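Local coordinates for protein diaminopimelate decarboxylase (Phaeodactylum tricornutum, PDB 7JPJ) that probably decarboxylates diaminopimelate to lysine, using pyridoxal 5'-phosphate as cofactor, and works as a dimer, at residues A[54-59]-A[98-103]; A[62-67]-A[410-415]; A[85-90]-A[107-112]. All blocks are in the same frame, centred on the assembly; numbering follows the deposited sequence.

Contact 1 (A[54-59]-A[98-103]); sequences TVRYAM and NISLST
Arg56 lays one face of its guanidinium group against Ser100. Ser100 CB stands over the centre of the group, 3.7 Å above its plane, so the serine covers the flat group as a small lid. Ser100 OG lies over the same face. It is 3.4 Å from Arg56 NE, but the angle is poor and no hydrogen bond forms. The contact there is one of packing between polar groups. The chain of Arg56 bends at its third torsion (chi3 108°), and this turns the flat end of the side chain broadside to the serine. Ser100 OG is tucked between its own backbone N and carbonyl carbon (chi1 73°), which brings it close to Arg56 CD and NE.

The backbone oxygen of Asn98 approaches at the edge of the guanidinium, near its plane. Asn98 O is 3.8 Å from Arg56 NH2, and no hydrogen bond is formed. The main polar anchor of the arginine is Glu277, which makes a salt bridge to NH1.

The setting is the TIM barrel of a fold type III enzyme. Strands 53-58 and 99-101 are not direct neighbours, because strand 77-80 runs between them and pairs with both. Arg56 thus reaches past one strand. Ile99 points the other way, onto helix 83-91.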
ATOM      1  N   THR A  54     -28.247  -9.381  12.882  1.00 19.70           N
ATOM      2  CA  THR A  54     -28.030  -8.536  11.717  1.00 19.00           C
ATOM      3  C   THR A  54     -26.590  -8.706  11.264  1.00 18.57           C
ATOM      4  O   THR A  54     -25.668  -8.594  12.077  1.00 18.42           O
ATOM      5  CB  THR A  54     -28.305  -7.060  12.020  1.00 18.64           C
ATOM      6  OG1 THR A  54     -29.617  -6.920  12.574  1.00 19.06           O
ATOM      7  CG2 THR A  54     -28.207  -6.229  10.746  1.00 17.98           C
ATOM      8  N   VAL A  55     -26.397  -8.972   9.978  1.00 17.57           N
ATOM      9  CA  VAL A  55     -25.068  -9.117   9.396  1.00 17.17           C
ATOM     10  C   VAL A  55     -24.740  -7.844   8.631  1.00 16.62           C
ATOM     11  O   VAL A  55     -25.484  -7.442   7.728  1.00 16.76           O
ATOM     12  CB  VAL A  55     -24.986 -10.347   8.479  1.00 17.31           C
ATOM     13  CG1 VAL A  55     -23.620 -10.418   7.813  1.00 16.89           C
ATOM     14  CG2 VAL A  55     -25.275 -11.611   9.266  1.00 17.82           C
ATOM     15  N   ARG A  56     -23.627  -7.208   8.987  1.00 19.92           N
ATOM     16  CA  ARG A  56     -23.137  -6.019   8.303  1.00 19.48           C
ATOM     17  C   ARG A  56     -21.870  -6.364   7.535  1.00 19.15           C
ATOM     18  O   ARG A  56     -20.946  -6.964   8.093  1.00 18.11           O
ATOM     19  CB  ARG A  56     -22.854  -4.888   9.294  1.00 18.39           C
ATOM     20  CG  ARG A  56     -23.976  -4.616  10.276  1.00 18.64           C
ATOM     21  CD  ARG A  56     -23.897  -3.198  10.820  1.00 17.53           C
ATOM     22  NE  ARG A  56     -24.959  -2.360  10.276  1.00 18.25           N
ATOM     23  CZ  ARG A  56     -26.008  -1.938  10.972  1.00 18.39           C
ATOM     24  NH1 ARG A  56     -26.135  -2.270  12.244  1.00 18.22           N
ATOM     25  NH2 ARG A  56     -26.931  -1.180  10.398  1.00 18.84           N
ATOM     26  N   TYR A  57     -21.826  -5.987   6.262  1.00 17.82           N
ATOM     27  CA  TYR A  57     -20.625  -6.175   5.460  1.00 17.80           C
ATOM     28  C   TYR A  57     -19.675  -5.006   5.689  1.00 17.33           C
ATOM     29  O   TYR A  57     -20.052  -3.846   5.491  1.00 17.79           O
ATOM     30  CB  TYR A  57     -20.977  -6.299   3.978  1.00 18.03           C
ATOM     31  CG  TYR A  57     -19.775  -6.290   3.054  1.00 17.84           C
ATOM     32  CD1 TYR A  57     -18.637  -7.035   3.348  1.00 17.57           C
ATOM     33  CD2 TYR A  57     -19.782  -5.547   1.883  1.00 18.00           C
ATOM     34  CE1 TYR A  57     -17.539  -7.030   2.506  1.00 17.54           C
ATOM     35  CE2 TYR A  57     -18.691  -5.540   1.033  1.00 17.90           C
ATOM     36  CZ  TYR A  57     -17.573  -6.281   1.350  1.00 17.75           C
ATOM     37  OH  TYR A  57     -16.486  -6.273   0.507  1.00 17.73           O
ATOM     38  N   ALA A  58     -18.452  -5.310   6.111  1.00 17.65           N
ATOM     39  CA  ALA A  58     -17.401  -4.305   6.269  1.00 16.78           C
ATOM     40  C   ALA A  58     -16.842  -3.995   4.886  1.00 18.34           C
ATOM     41  O   ALA A  58     -15.860  -4.590   4.441  1.00 18.36           O
ATOM     42  CB  ALA A  58     -16.316  -4.804   7.215  1.00 15.16           C
ATOM     43  N   MET A  59     -17.472  -3.037   4.198  1.00 17.26           N
ATOM     44  CA  MET A  59     -17.177  -2.805   2.787  1.00 18.71           C
ATOM     45  C   MET A  59     -15.742  -2.364   2.539  1.00 18.35           C
ATOM     46  O   MET A  59     -15.306  -2.376   1.381  1.00 18.74           O
ATOM     47  CB  MET A  59     -18.122  -1.752   2.206  1.00 19.26           C
ATOM     48  CG  MET A  59     -18.081  -0.417   2.926  1.00 17.90           C
ATOM     49  SD  MET A  59     -19.247   0.771   2.237  1.00 17.73           S
ATOM     50  CE  MET A  59     -18.587   0.967   0.586  1.00 18.62           C
ATOM     51  N   ASN A  98     -29.633   1.005   6.403  1.00 20.69           N
ATOM     52  CA  ASN A  98     -28.850  -0.223   6.419  1.00 20.96           C
ATOM     53  C   ASN A  98     -27.362   0.031   6.615  1.00 20.89           C
ATOM     54  O   ASN A  98     -26.583  -0.928   6.627  1.00 21.09           O
ATOM     55  CB  ASN A  98     -29.066  -1.013   5.124  1.00 20.36           C
ATOM     56  CG  ASN A  98     -30.477  -1.551   4.993  1.00 20.86           C
ATOM     57  OD1 ASN A  98     -31.411  -1.050   5.623  1.00 21.25           O
ATOM     58  ND2 ASN A  98     -30.639  -2.584   4.175  1.00 20.66           N
ATOM     59  N   ILE A  99     -26.950   1.285   6.772  1.00 19.65           N
ATOM     60  CA  ILE A  99     -25.549   1.646   6.938  1.00 19.11           C
ATOM     61  C   ILE A  99     -25.330   2.102   8.372  1.00 19.51           C
ATOM     62  O   ILE A  99     -26.128   2.879   8.911  1.00 20.32           O
ATOM     63  CB  ILE A  99     -25.129   2.745   5.945  1.00 19.04           C
ATOM     64  CG1 ILE A  99     -25.543   2.369   4.521  1.00 18.86           C
ATOM     65  CG2 ILE A  99     -23.629   2.989   6.024  1.00 18.45           C
ATOM     66  CD1 ILE A  99     -25.255   3.446   3.495  1.00 18.92           C
ATOM     67  N   SER A 100     -24.258   1.614   8.988  1.00 19.82           N
ATOM     68  CA  SER A 100     -23.776   2.122  10.264  1.00 20.18           C
ATOM     69  C   SER A 100     -22.360   2.647  10.073  1.00 20.17           C
ATOM     70  O   SER A 100     -21.566   2.058   9.333  1.00 20.07           O
ATOM     71  CB  SER A 100     -23.809   1.041  11.353  1.00 20.37           C
ATOM     72  OG  SER A 100     -22.787   0.082  11.158  1.00 20.44           O
ATOM     73  N   LEU A 101     -22.046   3.760  10.734  1.00 20.58           N
ATOM     74  CA  LEU A 101     -20.777   4.460  10.543  1.00 20.60           C
ATOM     75  C   LEU A 101     -19.922   4.332  11.800  1.00 20.93           C
ATOM     76  O   LEU A 101     -20.278   4.859  12.860  1.00 20.97           O
ATOM     77  CB  LEU A 101     -21.017   5.929  10.197  1.00 20.47           C
ATOM     78  CG  LEU A 101     -19.798   6.852  10.195  1.00 20.74           C
ATOM     79  CD1 LEU A 101     -18.760   6.390   9.180  1.00 20.40           C
ATOM     80  CD2 LEU A 101     -20.217   8.287   9.923  1.00 20.63           C
ATOM     81  N   SER A 102     -18.796   3.634  11.674  1.00 21.52           N
ATOM     82  CA  SER A 102     -17.780   3.543  12.718  1.00 21.63           C
ATOM     83  C   SER A 102     -16.458   3.970  12.094  1.00 22.18           C
ATOM     84  O   SER A 102     -15.872   3.222  11.305  1.00 22.04           O
ATOM     85  CB  SER A 102     -17.686   2.128  13.290  1.00 20.98           C
ATOM     86  OG  SER A 102     -18.958   1.504  13.331  1.00 20.97           O
ATOM     87  N   THR A 103     -15.990   5.167  12.442  1.00 21.42           N
ATOM     88  CA  THR A 103     -14.871   5.777  11.744  1.00 21.77           C
ATOM     89  C   THR A 103     -13.891   6.375  12.742  1.00 22.09           C
ATOM     90  O   THR A 103     -14.262   6.757  13.854  1.00 21.93           O
ATOM     91  CB  THR A 103     -15.358   6.862  10.765  1.00 21.55           C
ATOM     92  OG1 THR A 103     -14.240   7.437  10.080  1.00 21.35           O
ATOM     93  CG2 THR A 103     -16.117   7.958  11.502  1.00 21.66           C
TER

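Contact 2 (A[62-67]-A[410-415]); sequences CPNASI and APEVLV
Cys62 and Asn64 both turn toward Glu412, at a junction between the TIM barrel and the C-terminal beta domain of this two-domain fold. Asn64 is the N-cap of barrel helix 65-73. Glu412 begins strand 412-415 of the mixed sheet.

Cys62 makes only a loose approach, with SG 4.5 Å from Glu412 OE2. Its side chain is about 8 Å from that of Lys60, the predicted site of cofactor attachment, consistent with a junction not far from the active site.

Asn64 carries the contact, and its amide works in two directions. OD1 accepts from Ser66 N at 2.9 Å, which caps the helix. ND2 donates across the contact to Glu412 OE1, with an N-H...O angle of 134°. The modelled ND2 to OE1 distance of 2.5 Å is doubtfully short, and nothing about the bond's strength follows from it. The donor comes from above the carboxylate plane. Amide and carboxylate planes stand 65° apart, so the groups meet at a steep angle. Asn64 CG is anti to the backbone N (chi1 -173°), and this sends the amide out to the glutamate. Glu412 comes from the opposite direction on a chain extended beyond CG. Its OE2 is bonded to Tyr32 OH and Ser397 OG, so both oxygens have polar partners. The nearby helix start and a long, weak ion pair from Arg425 NE to OE1 may favour its negative charge.

At Ala65 the second subunit comes in, as Glu437 of that chain makes a weak hydrogen bond to Ala65 N.

Ser66 and the tip of Ile67 lie more distantly by Leu414. Leu414 CD2 lies 4.6 Å from Ser66 CB, while its other methyl, CD1, turns to Ile67 CD1.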
ATOM      1  N   CYS A  62     -13.760  -4.776   0.308  1.00 19.48           N
ATOM      2  CA  CYS A  62     -13.982  -4.763  -1.135  1.00 19.48           C
ATOM      3  C   CYS A  62     -15.209  -3.923  -1.472  1.00 19.65           C
ATOM      4  O   CYS A  62     -16.346  -4.387  -1.307  1.00 19.45           O
ATOM      5  CB  CYS A  62     -14.155  -6.180  -1.679  1.00 19.20           C
ATOM      6  SG  CYS A  62     -14.140  -6.242  -3.485  1.00 19.49           S
ATOM      7  N   PRO A  63     -15.024  -2.695  -1.970  1.00 18.88           N
ATOM      8  CA  PRO A  63     -16.157  -1.766  -2.076  1.00 19.13           C
ATOM      9  C   PRO A  63     -16.838  -1.723  -3.438  1.00 19.01           C
ATOM     10  O   PRO A  63     -17.595  -0.784  -3.702  1.00 19.57           O
ATOM     11  CB  PRO A  63     -15.516  -0.411  -1.744  1.00 19.60           C
ATOM     12  CG  PRO A  63     -14.036  -0.582  -2.053  1.00 19.40           C
ATOM     13  CD  PRO A  63     -13.745  -2.041  -2.289  1.00 18.93           C
ATOM     14  N   ASN A  64     -16.600  -2.709  -4.301  1.00 18.38           N
ATOM     15  CA  ASN A  64     -17.235  -2.707  -5.615  1.00 18.49           C
ATOM     16  C   ASN A  64     -18.754  -2.730  -5.484  1.00 18.71           C
ATOM     17  O   ASN A  64     -19.314  -3.453  -4.655  1.00 18.41           O
ATOM     18  CB  ASN A  64     -16.764  -3.901  -6.446  1.00 18.46           C
ATOM     19  CG  ASN A  64     -17.261  -3.843  -7.882  1.00 19.15           C
ATOM     20  OD1 ASN A  64     -18.424  -4.138  -8.159  1.00 19.46           O
ATOM     21  ND2 ASN A  64     -16.382  -3.455  -8.800  1.00 19.49           N
ATOM     22  N   ALA A  65     -19.420  -1.931  -6.323  1.00 18.61           N
ATOM     23  CA  ALA A  65     -20.859  -1.734  -6.182  1.00 18.98           C
ATOM     24  C   ALA A  65     -21.629  -3.030  -6.397  1.00 18.94           C
ATOM     25  O   ALA A  65     -22.646  -3.273  -5.735  1.00 18.91           O
ATOM     26  CB  ALA A  65     -21.337  -0.660  -7.155  1.00 19.82           C
ATOM     27  N   SER A  66     -21.162  -3.878  -7.318  1.00 17.66           N
ATOM     28  CA  SER A  66     -21.823  -5.159  -7.539  1.00 18.50           C
ATOM     29  C   SER A  66     -21.808  -6.012  -6.277  1.00 17.62           C
ATOM     30  O   SER A  66     -22.802  -6.673  -5.954  1.00 17.97           O
ATOM     31  CB  SER A  66     -21.160  -5.901  -8.699  1.00 19.76           C
ATOM     32  OG  SER A  66     -21.280  -5.166  -9.904  1.00 20.80           O
ATOM     33  N   ILE A  67     -20.692  -6.011  -5.547  1.00 18.77           N
ATOM     34  CA  ILE A  67     -20.646  -6.728  -4.275  1.00 18.35           C
ATOM     35  C   ILE A  67     -21.640  -6.123  -3.292  1.00 18.16           C
ATOM     36  O   ILE A  67     -22.355  -6.842  -2.582  1.00 18.10           O
ATOM     37  CB  ILE A  67     -19.213  -6.729  -3.711  1.00 17.97           C
ATOM     38  CG1 ILE A  67     -18.222  -7.221  -4.768  1.00 18.26           C
ATOM     39  CG2 ILE A  67     -19.130  -7.587  -2.458  1.00 17.72           C
ATOM     40  CD1 ILE A  67     -18.428  -8.665  -5.179  1.00 19.00           C
ATOM     41  N   ALA A 410      -6.106  -2.516 -12.032  1.00 18.92           N
ATOM     42  CA  ALA A 410      -6.581  -3.710 -12.715  1.00 18.46           C
ATOM     43  C   ALA A 410      -8.109  -3.735 -12.772  1.00 18.74           C
ATOM     44  O   ALA A 410      -8.784  -3.228 -11.871  1.00 20.49           O
ATOM     45  CB  ALA A 410      -6.069  -4.967 -12.015  1.00 18.52           C
ATOM     46  N   PRO A 411      -8.680  -4.318 -13.823  1.00 18.95           N
ATOM     47  CA  PRO A 411     -10.139  -4.443 -13.907  1.00 19.11           C
ATOM     48  C   PRO A 411     -10.666  -5.494 -12.940  1.00 19.12           C
ATOM     49  O   PRO A 411      -9.917  -6.234 -12.303  1.00 19.00           O
ATOM     50  CB  PRO A 411     -10.375  -4.856 -15.362  1.00 19.25           C
ATOM     51  CG  PRO A 411      -9.114  -5.532 -15.764  1.00 19.14           C
ATOM     52  CD  PRO A 411      -8.014  -4.811 -15.040  1.00 18.99           C
ATOM     53  N   GLU A 412     -11.993  -5.550 -12.842  1.00 20.75           N
ATOM     54  CA  GLU A 412     -12.678  -6.516 -11.995  1.00 20.40           C
ATOM     55  C   GLU A 412     -13.714  -7.271 -12.815  1.00 20.19           C
ATOM     56  O   GLU A 412     -14.433  -6.676 -13.623  1.00 21.29           O
ATOM     57  CB  GLU A 412     -13.354  -5.837 -10.798  1.00 20.26           C
ATOM     58  CG  GLU A 412     -12.408  -5.512  -9.656  1.00 20.65           C
ATOM     59  CD  GLU A 412     -13.043  -4.611  -8.610  1.00 22.12           C
ATOM     60  OE1 GLU A 412     -13.905  -3.784  -8.980  1.00 21.39           O
ATOM     61  OE2 GLU A 412     -12.678  -4.725  -7.420  1.00 21.67           O
ATOM     62  N   VAL A 413     -13.786  -8.582 -12.601  1.00 18.95           N
ATOM     63  CA  VAL A 413     -14.685  -9.459 -13.338  1.00 20.75           C
ATOM     64  C   VAL A 413     -15.545 -10.221 -12.341  1.00 21.68           C
ATOM     65  O   VAL A 413     -15.080 -10.583 -11.255  1.00 21.72           O
ATOM     66  CB  VAL A 413     -13.901 -10.429 -14.250  1.00 21.24           C
ATOM     67  CG1 VAL A 413     -14.840 -11.381 -14.976  1.00 21.68           C
ATOM     68  CG2 VAL A 413     -13.060  -9.653 -15.247  1.00 20.84           C
ATOM     69  N   LEU A 414     -16.806 -10.447 -12.705  1.00 20.81           N
ATOM     70  CA  LEU A 414     -17.738 -11.246 -11.920  1.00 21.25           C
ATOM     71  C   LEU A 414     -18.093 -12.504 -12.701  1.00 21.96           C
ATOM     72  O   LEU A 414     -18.467 -12.424 -13.875  1.00 22.39           O
ATOM     73  CB  LEU A 414     -19.001 -10.445 -11.597  1.00 22.39           C
ATOM     74  CG  LEU A 414     -19.929 -10.986 -10.508  1.00 22.19           C
ATOM     75  CD1 LEU A 414     -19.242 -10.953  -9.152  1.00 21.98           C
ATOM     76  CD2 LEU A 414     -21.230 -10.198 -10.472  1.00 22.70           C
ATOM     77  N   VAL A 415     -17.975 -13.661 -12.054  1.00 22.35           N
ATOM     78  CA  VAL A 415     -18.259 -14.951 -12.674  1.00 22.73           C
ATOM     79  C   VAL A 415     -19.573 -15.468 -12.100  1.00 23.41           C
ATOM     80  O   VAL A 415     -19.649 -15.822 -10.916  1.00 23.57           O
ATOM     81  CB  VAL A 415     -17.120 -15.955 -12.453  1.00 22.52           C
ATOM     82  CG1 VAL A 415     -17.237 -17.104 -13.432  1.00 22.96           C
ATOM     83  CG2 VAL A 415     -15.774 -15.263 -12.608  1.00 21.92           C
TER

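Contact 3 (A[85-90]-A[107-112]); sequences EVRRAM and PEDFAA
A surface salt bridge between Arg87 and Asp109 links two successive helices in the outer layer of the TIM barrel, helix 83-91 and helix 110-116. Asp109 holds the N-cap position of the second helix, but its carboxylate makes no capping bond. It turns to the arginine instead.

One oxygen does all the bonding. Asp109 OD2 accepts from Arg87 NH2 at 3.2 Å, with an N-H...O angle of 144°. It also takes a weak hydrogen bond from Arg87 NE at 3.4 Å. The two donors therefore share a single acceptor, and this is not a paired, two-oxygen bridge. OD2 meets NH2 with its anti lone pair, the one facing away from OD1. It sits at the edge of the guanidinium, near its plane. Guanidinium and carboxylate planes are 29° apart, so the groups are roughly aligned as they approach from opposite directions.

Arg87 gets there through a bend at its second torsion (chi2 -143°), beyond which the chain runs straight to NE. Ala112, nearly one turn further along the second helix, adds a looser touch: its CB is 4.4 Å from Arg87 NH2.

From another side of helix 83-91, Arg88 forms a salt bridge with Glu437 of the second subunit. The Arg87 bridge lies over a more hydrophobic seam. Beneath it, Val86 and Arg87 pack on Leu113, and Met90 packs on Met116, all between the same two helices. Val86 also rests on Leu101 of strand 99-101, which joins them in the chain.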
ATOM      1  N   GLU A  85     -17.344   6.079   2.456  1.00 18.63           N
ATOM      2  CA  GLU A  85     -17.970   4.779   2.254  1.00 18.38           C
ATOM      3  C   GLU A  85     -19.481   4.856   2.433  1.00 19.02           C
ATOM      4  O   GLU A  85     -20.221   4.119   1.771  1.00 18.64           O
ATOM      5  CB  GLU A  85     -17.369   3.752   3.212  1.00 18.97           C
ATOM      6  CG  GLU A  85     -15.970   3.298   2.831  1.00 18.17           C
ATOM      7  CD  GLU A  85     -15.451   2.188   3.725  1.00 18.65           C
ATOM      8  OE1 GLU A  85     -16.110   1.882   4.743  1.00 20.04           O
ATOM      9  OE2 GLU A  85     -14.384   1.621   3.407  1.00 17.73           O
ATOM     10  N   VAL A  86     -19.956   5.735   3.319  1.00 18.33           N
ATOM     11  CA  VAL A  86     -21.395   5.929   3.471  1.00 18.83           C
ATOM     12  C   VAL A  86     -21.991   6.452   2.172  1.00 18.51           C
ATOM     13  O   VAL A  86     -22.970   5.906   1.651  1.00 18.69           O
ATOM     14  CB  VAL A  86     -21.693   6.879   4.645  1.00 19.66           C
ATOM     15  CG1 VAL A  86     -23.193   7.088   4.786  1.00 20.14           C
ATOM     16  CG2 VAL A  86     -21.099   6.342   5.933  1.00 20.71           C
ATOM     17  N   ARG A  87     -21.398   7.516   1.624  1.00 20.29           N
ATOM     18  CA  ARG A  87     -21.887   8.075   0.369  1.00 20.53           C
ATOM     19  C   ARG A  87     -21.675   7.115  -0.793  1.00 20.08           C
ATOM     20  O   ARG A  87     -22.436   7.144  -1.766  1.00 20.42           O
ATOM     21  CB  ARG A  87     -21.199   9.412   0.089  1.00 20.74           C
ATOM     22  CG  ARG A  87     -21.664  10.561   0.973  1.00 21.64           C
ATOM     23  CD  ARG A  87     -21.717  11.871   0.193  1.00 22.39           C
ATOM     24  NE  ARG A  87     -22.112  13.004   1.027  1.00 23.28           N
ATOM     25  CZ  ARG A  87     -23.360  13.456   1.137  1.00 24.20           C
ATOM     26  NH1 ARG A  87     -24.343  12.869   0.467  1.00 24.26           N
ATOM     27  NH2 ARG A  87     -23.625  14.497   1.918  1.00 24.86           N
ATOM     28  N   ARG A  88     -20.654   6.262  -0.713  1.00 19.72           N
ATOM     29  CA  ARG A  88     -20.414   5.288  -1.773  1.00 19.36           C
ATOM     30  C   ARG A  88     -21.477   4.194  -1.764  1.00 19.42           C
ATOM     31  O   ARG A  88     -22.014   3.828  -2.816  1.00 19.59           O
ATOM     32  CB  ARG A  88     -19.014   4.692  -1.618  1.00 18.73           C
ATOM     33  CG  ARG A  88     -18.543   3.849  -2.791  1.00 18.46           C
ATOM     34  CD  ARG A  88     -17.086   3.442  -2.616  1.00 17.97           C
ATOM     35  NE  ARG A  88     -16.563   2.740  -3.785  1.00 17.85           N
ATOM     36  CZ  ARG A  88     -15.289   2.392  -3.941  1.00 17.56           C
ATOM     37  NH1 ARG A  88     -14.399   2.683  -3.003  1.00 17.31           N
ATOM     38  NH2 ARG A  88     -14.904   1.754  -5.036  1.00 17.59           N
ATOM     39  N   ALA A  89     -21.796   3.662  -0.579  1.00 19.25           N
ATOM     40  CA  ALA A  89     -22.791   2.598  -0.486  1.00 19.41           C
ATOM     41  C   ALA A  89     -24.161   3.075  -0.936  1.00 20.07           C
ATOM     42  O   ALA A  89     -24.927   2.302  -1.523  1.00 20.16           O
ATOM     43  CB  ALA A  89     -22.866   2.061   0.943  1.00 19.55           C
ATOM     44  N   MET A  90     -24.489   4.340  -0.672  1.00 19.71           N
ATOM     45  CA  MET A  90     -25.781   4.858  -1.100  1.00 20.39           C
ATOM     46  C   MET A  90     -25.843   5.007  -2.613  1.00 20.48           C
ATOM     47  O   MET A  90     -26.933   4.967  -3.193  1.00 21.04           O
ATOM     48  CB  MET A  90     -26.065   6.188  -0.406  1.00 20.94           C
ATOM     49  CG  MET A  90     -26.452   6.026   1.052  1.00 21.14           C
ATOM     50  SD  MET A  90     -26.991   7.558   1.823  1.00 22.48           S
ATOM     51  CE  MET A  90     -25.559   8.596   1.527  1.00 22.04           C
ATOM     52  N   PRO A 107     -16.710  12.702   9.611  1.00 26.16           N
ATOM     53  CA  PRO A 107     -16.728  13.674   8.513  1.00 25.48           C
ATOM     54  C   PRO A 107     -17.434  14.959   8.910  1.00 25.75           C
ATOM     55  O   PRO A 107     -18.302  14.979   9.788  1.00 26.21           O
ATOM     56  CB  PRO A 107     -17.491  12.942   7.405  1.00 24.34           C
ATOM     57  CG  PRO A 107     -18.370  11.988   8.136  1.00 24.72           C
ATOM     58  CD  PRO A 107     -17.583  11.547   9.341  1.00 25.59           C
ATOM     59  N   GLU A 108     -17.051  16.051   8.239  1.00 32.52           N
ATOM     60  CA  GLU A 108     -17.647  17.346   8.538  1.00 32.88           C
ATOM     61  C   GLU A 108     -19.128  17.397   8.185  1.00 32.53           C
ATOM     62  O   GLU A 108     -19.832  18.294   8.661  1.00 33.48           O
ATOM     63  CB  GLU A 108     -16.899  18.462   7.803  1.00 32.61           C
ATOM     64  CG  GLU A 108     -17.059  19.843   8.446  1.00 33.21           C
ATOM     65  CD  GLU A 108     -16.890  20.991   7.456  1.00 33.70           C
ATOM     66  OE1 GLU A 108     -17.869  21.321   6.749  1.00 34.55           O
ATOM     67  OE2 GLU A 108     -15.783  21.571   7.393  1.00 32.97           O
ATOM     68  N   ASP A 109     -19.617  16.458   7.373  1.00 28.65           N
ATOM     69  CA  ASP A 109     -21.020  16.400   6.980  1.00 28.66           C
ATOM     70  C   ASP A 109     -21.742  15.211   7.615  1.00 28.47           C
ATOM     71  O   ASP A 109     -22.634  14.616   7.002  1.00 27.94           O
ATOM     72  CB  ASP A 109     -21.143  16.349   5.457  1.00 28.01           C
ATOM     73  CG  ASP A 109     -20.578  15.067   4.867  1.00 26.98           C
ATOM     74  OD1 ASP A 109     -19.587  14.544   5.423  1.00 26.69           O
ATOM     75  OD2 ASP A 109     -21.126  14.583   3.851  1.00 26.74           O
ATOM     76  N   PHE A 110     -21.367  14.857   8.846  1.00 25.04           N
ATOM     77  CA  PHE A 110     -21.988  13.708   9.499  1.00 25.10           C
ATOM     78  C   PHE A 110     -23.469  13.954   9.766  1.00 25.40           C
ATOM     79  O   PHE A 110     -24.286  13.030   9.672  1.00 25.23           O
ATOM     80  CB  PHE A 110     -21.251  13.379  10.798  1.00 25.87           C
ATOM     81  CG  PHE A 110     -21.539  14.337  11.919  1.00 26.41           C
ATOM     82  CD1 PHE A 110     -20.841  15.529  12.022  1.00 26.92           C
ATOM     83  CD2 PHE A 110     -22.510  14.052  12.868  1.00 26.77           C
ATOM     84  CE1 PHE A 110     -21.102  16.416  13.047  1.00 27.80           C
ATOM     85  CE2 PHE A 110     -22.778  14.941  13.898  1.00 27.65           C
ATOM     86  CZ  PHE A 110     -22.071  16.123  13.985  1.00 28.09           C
ATOM     87  N   ALA A 111     -23.835  15.197  10.089  1.00 23.77           N
ATOM     88  CA  ALA A 111     -25.229  15.510  10.389  1.00 24.91           C
ATOM     89  C   ALA A 111     -26.124  15.250   9.185  1.00 24.82           C
ATOM     90  O   ALA A 111     -27.259  14.782   9.335  1.00 25.30           O
ATOM     91  CB  ALA A 111     -25.353  16.963  10.848  1.00 26.16           C
ATOM     92  N   ALA A 112     -25.632  15.547   7.980  1.00 24.38           N
ATOM     93  CA  ALA A 112     -26.409  15.264   6.778  1.00 24.29           C
ATOM     94  C   ALA A 112     -26.656  13.769   6.626  1.00 23.47           C
ATOM     95  O   ALA A 112     -27.760  13.347   6.260  1.00 23.80           O
ATOM     96  CB  ALA A 112     -25.692  15.820   5.549  1.00 23.86           C
TER

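Overall arrangement
The first segments follow each other as strand 53-58, helix 65-73 and helix 83-91. Contacts 1 and 3 lie wholly in the barrel domain, their centres 13 Å apart. They share one run of chain, helix 83-91, strand 99-101 and helix 110-116. Ile99 CD1 packs on Ala89 CB between them at 3.8 Å. The centre of contact 2 is about 19 Å from that of contact 1 and about 22 Å from that of contact 3. It ties the barrel to a strand more than 340 residues later, in the other domain. Tyr57 OH to Cys62 O, a probable hydrogen bond, joins contacts 1 and 2. Contacts 2 and 3 both border the second subunit, so this side of the barrel faces the dimer partner.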